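Local structure of peptidase (Pseudomonas aeruginosa, 5LOX) at residues 104-116 with 121-133. The protein probably hydrolyses peptide bonds as an N-terminal nucleophile peptidase related to proteasome beta subunits, and assembles into a helical complex. The protein carries 3 engineered substitutions. Residues are numbered along the deposited sequence; the frame is centred on the assembly and turned at random.
Sequences NTDLSCSFMVGGQ and PPALYSIYPQGNF. Engineered in segment 104-116: Met-112 (natural residue Leu).
Pro-122 packs beside Gln-116 near the turn of a beta hairpin, whose antiparallel strands 109-117 and 123-127 lie in one of the two stacked sheets of the four-layer alpha-beta-beta-alpha fold of Ntn hydrolases. The Gln-116 chain extends alongside the proline ring, with CG anti to the backbone N (chi1 -177°), and its NE2 lies 3.4 Å from Pro-122 CD. The amide is held at both ends: NE2 bonds to Gly-120 O, OE1 to Tyr-195 OH and Asp-198 N.

Ala-123 forms a hydrogen-bonded pair with Gly-115. Ala-123 N donates to Gly-115 O at 2.9 Å, and Gly-115 N donates back to Ala-123 O. Leu-124 follows in a non-hydrogen-bonded pair with Gly-114. Leu-124 CD1 turns back over the glycine, 4.0 Å from Gly-114 CA. The missing side chain makes room for this methyl.

Tyr-125 pairs with Val-113 through two backbone bonds, and Tyr-125 N meets Val-113 O at 2.7 Å. The same carbonyl oxygen lies at the edge of the Tyr-125 ring, near its plane. Ser-126 sits across from the engineered selenomethionine Met-112. Their side chains share the face with Leu-124 and touch Leu-143 of strand 142-146, in the other sheet.

Ile-127 closes the paired region opposite Phe-111, again with two backbone bonds. It emerges on the other face, beside Phe-111, Val-113 and Tyr-125, where helix 79-97 packs. Ile-127 CD1 touches two residues of the facing strand, 4.2 Å from Phe-111 CB and 4.1 Å from Val-113 CG2.

Beyond it, a type I turn from Tyr-128 to Gly-131 leads to strand 133-135. Pro-129 in this turn still reaches back to the first strand: its CD rests 4.0 Å from Ser-110 CB, and its CB lies 4.2 Å from Ser-108 CB.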
# COMPACT_ATOMS: atom_id res chain seq x y z
N ASN A 104 -69.48 -43.89 36.90
CA ASN A 104 -70.45 -42.85 36.50
C ASN A 104 -71.39 -43.27 35.38
O ASN A 104 -72.24 -42.48 34.96
CB ASN A 104 -69.74 -41.57 36.03
CG ASN A 104 -68.68 -41.11 37.01
OD1 ASN A 104 -68.84 -41.23 38.22
ND2 ASN A 104 -67.58 -40.58 36.49
N THR A 105 -71.24 -44.51 34.89
CA THR A 105 -72.14 -45.05 33.86
C THR A 105 -73.64 -45.04 34.30
O THR A 105 -73.96 -45.27 35.47
CB THR A 105 -71.69 -46.46 33.41
OG1 THR A 105 -72.48 -46.88 32.30
CG2 THR A 105 -71.79 -47.48 34.54
N ASP A 106 -74.53 -44.74 33.37
CA ASP A 106 -75.94 -44.44 33.69
C ASP A 106 -76.87 -45.65 33.56
O ASP A 106 -77.34 -45.97 32.46
CB ASP A 106 -76.43 -43.28 32.80
CG ASP A 106 -77.89 -42.91 33.06
OD1 ASP A 106 -78.38 -43.08 34.20
OD2 ASP A 106 -78.54 -42.44 32.10
N LEU A 107 -77.22 -46.25 34.69
CA LEU A 107 -77.97 -47.51 34.71
C LEU A 107 -79.48 -47.39 34.72
O LEU A 107 -80.17 -48.37 34.96
CB LEU A 107 -77.57 -48.32 35.94
CG LEU A 107 -76.10 -48.67 36.11
CD1 LEU A 107 -75.92 -49.52 37.35
CD2 LEU A 107 -75.54 -49.36 34.87
N SER A 108 -80.02 -46.21 34.49
CA SER A 108 -81.46 -45.99 34.70
C SER A 108 -82.27 -46.48 33.53
O SER A 108 -81.78 -46.50 32.39
CB SER A 108 -81.75 -44.51 34.93
OG SER A 108 -81.21 -43.74 33.87
N CYS A 109 -83.50 -46.85 33.82
CA CYS A 109 -84.44 -47.13 32.75
C CYS A 109 -85.86 -46.85 33.17
O CYS A 109 -86.17 -46.78 34.36
CB CYS A 109 -84.30 -48.58 32.25
SG CYS A 109 -84.56 -49.79 33.54
N SER A 110 -86.73 -46.84 32.17
CA SER A 110 -88.14 -46.56 32.33
C SER A 110 -88.99 -47.64 31.71
O SER A 110 -88.53 -48.42 30.88
CB SER A 110 -88.41 -45.22 31.69
OG SER A 110 -87.59 -45.06 30.56
N PHE A 111 -90.24 -47.69 32.13
CA PHE A 111 -91.14 -48.76 31.74
C PHE A 111 -92.54 -48.25 31.51
O PHE A 111 -92.93 -47.26 32.10
CB PHE A 111 -91.24 -49.77 32.87
CG PHE A 111 -89.97 -50.46 33.19
CD1 PHE A 111 -89.65 -51.64 32.57
CD2 PHE A 111 -89.11 -49.94 34.13
CE1 PHE A 111 -88.48 -52.31 32.88
CE2 PHE A 111 -87.94 -50.60 34.46
CZ PHE A 111 -87.62 -51.78 33.83
N MSE A 112 -93.32 -48.97 30.71
CA MSE A 112 -94.80 -48.83 30.75
C MSE A 112 -95.39 -50.15 31.14
O MSE A 112 -94.89 -51.20 30.76
CB MSE A 112 -95.45 -48.32 29.47
CG MSE A 112 -94.77 -47.00 29.19
SE MSE A 112 -95.82 -45.91 27.98
CE MSE A 112 -94.94 -46.52 26.35
N VAL A 113 -96.43 -50.09 31.97
CA VAL A 113 -97.11 -51.25 32.44
C VAL A 113 -98.57 -50.99 32.21
O VAL A 113 -99.12 -50.05 32.73
CB VAL A 113 -96.88 -51.47 33.94
CG1 VAL A 113 -97.64 -52.71 34.40
CG2 VAL A 113 -95.40 -51.62 34.23
N GLY A 114 -99.21 -51.84 31.41
CA GLY A 114 -100.63 -51.71 31.15
C GLY A 114 -101.29 -53.05 30.98
O GLY A 114 -100.62 -54.07 30.80
N GLY A 115 -102.60 -53.06 31.06
CA GLY A 115 -103.34 -54.30 30.89
C GLY A 115 -104.66 -54.29 31.62
O GLY A 115 -105.19 -53.23 31.92
N GLN A 116 -105.18 -55.48 31.91
CA GLN A 116 -106.44 -55.61 32.61
C GLN A 116 -106.46 -56.86 33.45
O GLN A 116 -106.09 -57.94 33.00
CB GLN A 116 -107.60 -55.67 31.62
CG GLN A 116 -108.94 -55.75 32.32
CD GLN A 116 -110.11 -55.50 31.39
OE1 GLN A 116 -110.06 -55.82 30.20
NE2 GLN A 116 -111.16 -54.92 31.93
N PRO A 121 -111.55 -52.28 35.32
CA PRO A 121 -111.23 -51.80 33.98
C PRO A 121 -109.75 -51.97 33.58
O PRO A 121 -108.89 -52.18 34.44
CB PRO A 121 -111.57 -50.32 34.06
CG PRO A 121 -111.31 -49.95 35.48
CD PRO A 121 -111.57 -51.19 36.30
N PRO A 122 -109.45 -51.90 32.26
CA PRO A 122 -108.06 -51.81 31.84
C PRO A 122 -107.39 -50.52 32.34
O PRO A 122 -108.08 -49.52 32.55
CB PRO A 122 -108.14 -51.84 30.32
CG PRO A 122 -109.52 -51.37 29.99
CD PRO A 122 -110.39 -51.67 31.16
N ALA A 123 -106.07 -50.56 32.51
CA ALA A 123 -105.29 -49.38 32.94
C ALA A 123 -103.88 -49.36 32.32
O ALA A 123 -103.43 -50.35 31.74
CB ALA A 123 -105.20 -49.34 34.44
N LEU A 124 -103.24 -48.20 32.38
CA LEU A 124 -101.92 -48.01 31.76
C LEU A 124 -101.12 -47.04 32.59
O LEU A 124 -101.56 -45.91 32.83
CB LEU A 124 -102.08 -47.45 30.34
CG LEU A 124 -100.82 -46.98 29.63
CD1 LEU A 124 -99.88 -48.14 29.46
CD2 LEU A 124 -101.16 -46.40 28.26
N TYR A 125 -99.92 -47.44 32.97
CA TYR A 125 -99.03 -46.56 33.73
C TYR A 125 -97.70 -46.39 33.01
O TYR A 125 -97.30 -47.23 32.20
CB TYR A 125 -98.78 -47.15 35.12
CG TYR A 125 -100.01 -47.25 35.96
CD1 TYR A 125 -100.95 -48.25 35.71
CD2 TYR A 125 -100.25 -46.35 37.00
CE1 TYR A 125 -102.09 -48.36 36.47
CE2 TYR A 125 -101.39 -46.44 37.78
CZ TYR A 125 -102.31 -47.45 37.52
OH TYR A 125 -103.47 -47.61 38.26
N SER A 126 -96.99 -45.32 33.36
CA SER A 126 -95.61 -45.16 32.93
C SER A 126 -94.74 -44.94 34.16
O SER A 126 -95.07 -44.13 35.01
CB SER A 126 -95.49 -43.98 31.98
OG SER A 126 -94.14 -43.56 31.86
N ILE A 127 -93.64 -45.67 34.25
CA ILE A 127 -92.71 -45.54 35.36
C ILE A 127 -91.51 -44.75 34.89
O ILE A 127 -90.92 -45.04 33.87
CB ILE A 127 -92.21 -46.90 35.86
CG1 ILE A 127 -93.40 -47.82 36.20
CG2 ILE A 127 -91.33 -46.74 37.09
CD1 ILE A 127 -93.02 -49.23 36.58
N TYR A 128 -91.11 -43.75 35.67
CA TYR A 128 -89.99 -42.90 35.30
C TYR A 128 -88.67 -43.49 35.78
O TYR A 128 -88.65 -44.43 36.60
CB TYR A 128 -90.18 -41.52 35.91
CG TYR A 128 -91.29 -40.73 35.27
CD1 TYR A 128 -91.45 -40.72 33.88
CD2 TYR A 128 -92.17 -39.97 36.06
CE1 TYR A 128 -92.45 -39.99 33.29
CE2 TYR A 128 -93.17 -39.22 35.47
CZ TYR A 128 -93.31 -39.25 34.08
OH TYR A 128 -94.31 -38.51 33.48
N PRO A 129 -87.54 -42.94 35.27
CA PRO A 129 -86.22 -43.37 35.75
C PRO A 129 -86.07 -43.43 37.26
O PRO A 129 -85.45 -44.41 37.75
CB PRO A 129 -85.30 -42.32 35.17
CG PRO A 129 -85.93 -42.02 33.85
CD PRO A 129 -87.41 -42.11 34.06
N GLN A 130 -86.74 -42.53 37.97
CA GLN A 130 -86.61 -42.42 39.42
C GLN A 130 -87.61 -43.30 40.18
O GLN A 130 -87.52 -43.39 41.41
CB GLN A 130 -86.75 -40.99 39.90
CG GLN A 130 -86.18 -39.92 38.98
CD GLN A 130 -87.10 -39.59 37.79
OE1 GLN A 130 -86.61 -39.32 36.69
NE2 GLN A 130 -88.44 -39.59 38.00
N GLY A 131 -88.49 -44.03 39.50
CA GLY A 131 -89.26 -45.13 40.14
C GLY A 131 -90.67 -44.77 40.57
O GLY A 131 -91.42 -45.65 41.05
N ASN A 132 -91.02 -43.50 40.38
CA ASN A 132 -92.38 -43.01 40.60
C ASN A 132 -93.12 -43.01 39.27
O ASN A 132 -92.51 -42.99 38.20
CB ASN A 132 -92.37 -41.61 41.21
CG ASN A 132 -91.74 -40.56 40.26
OD1 ASN A 132 -90.99 -40.90 39.36
ND2 ASN A 132 -92.04 -39.28 40.48
N PHE A 133 -94.43 -43.13 39.33
CA PHE A 133 -95.16 -43.35 38.11
C PHE A 133 -96.43 -42.56 37.98
O PHE A 133 -97.05 -42.19 38.98
CB PHE A 133 -95.44 -44.87 37.93
CG PHE A 133 -96.00 -45.56 39.14
CD1 PHE A 133 -97.39 -45.65 39.29
CD2 PHE A 133 -95.18 -46.19 40.07
CE1 PHE A 133 -97.95 -46.32 40.36
CE2 PHE A 133 -95.72 -46.86 41.14
CZ PHE A 133 -97.11 -46.92 41.30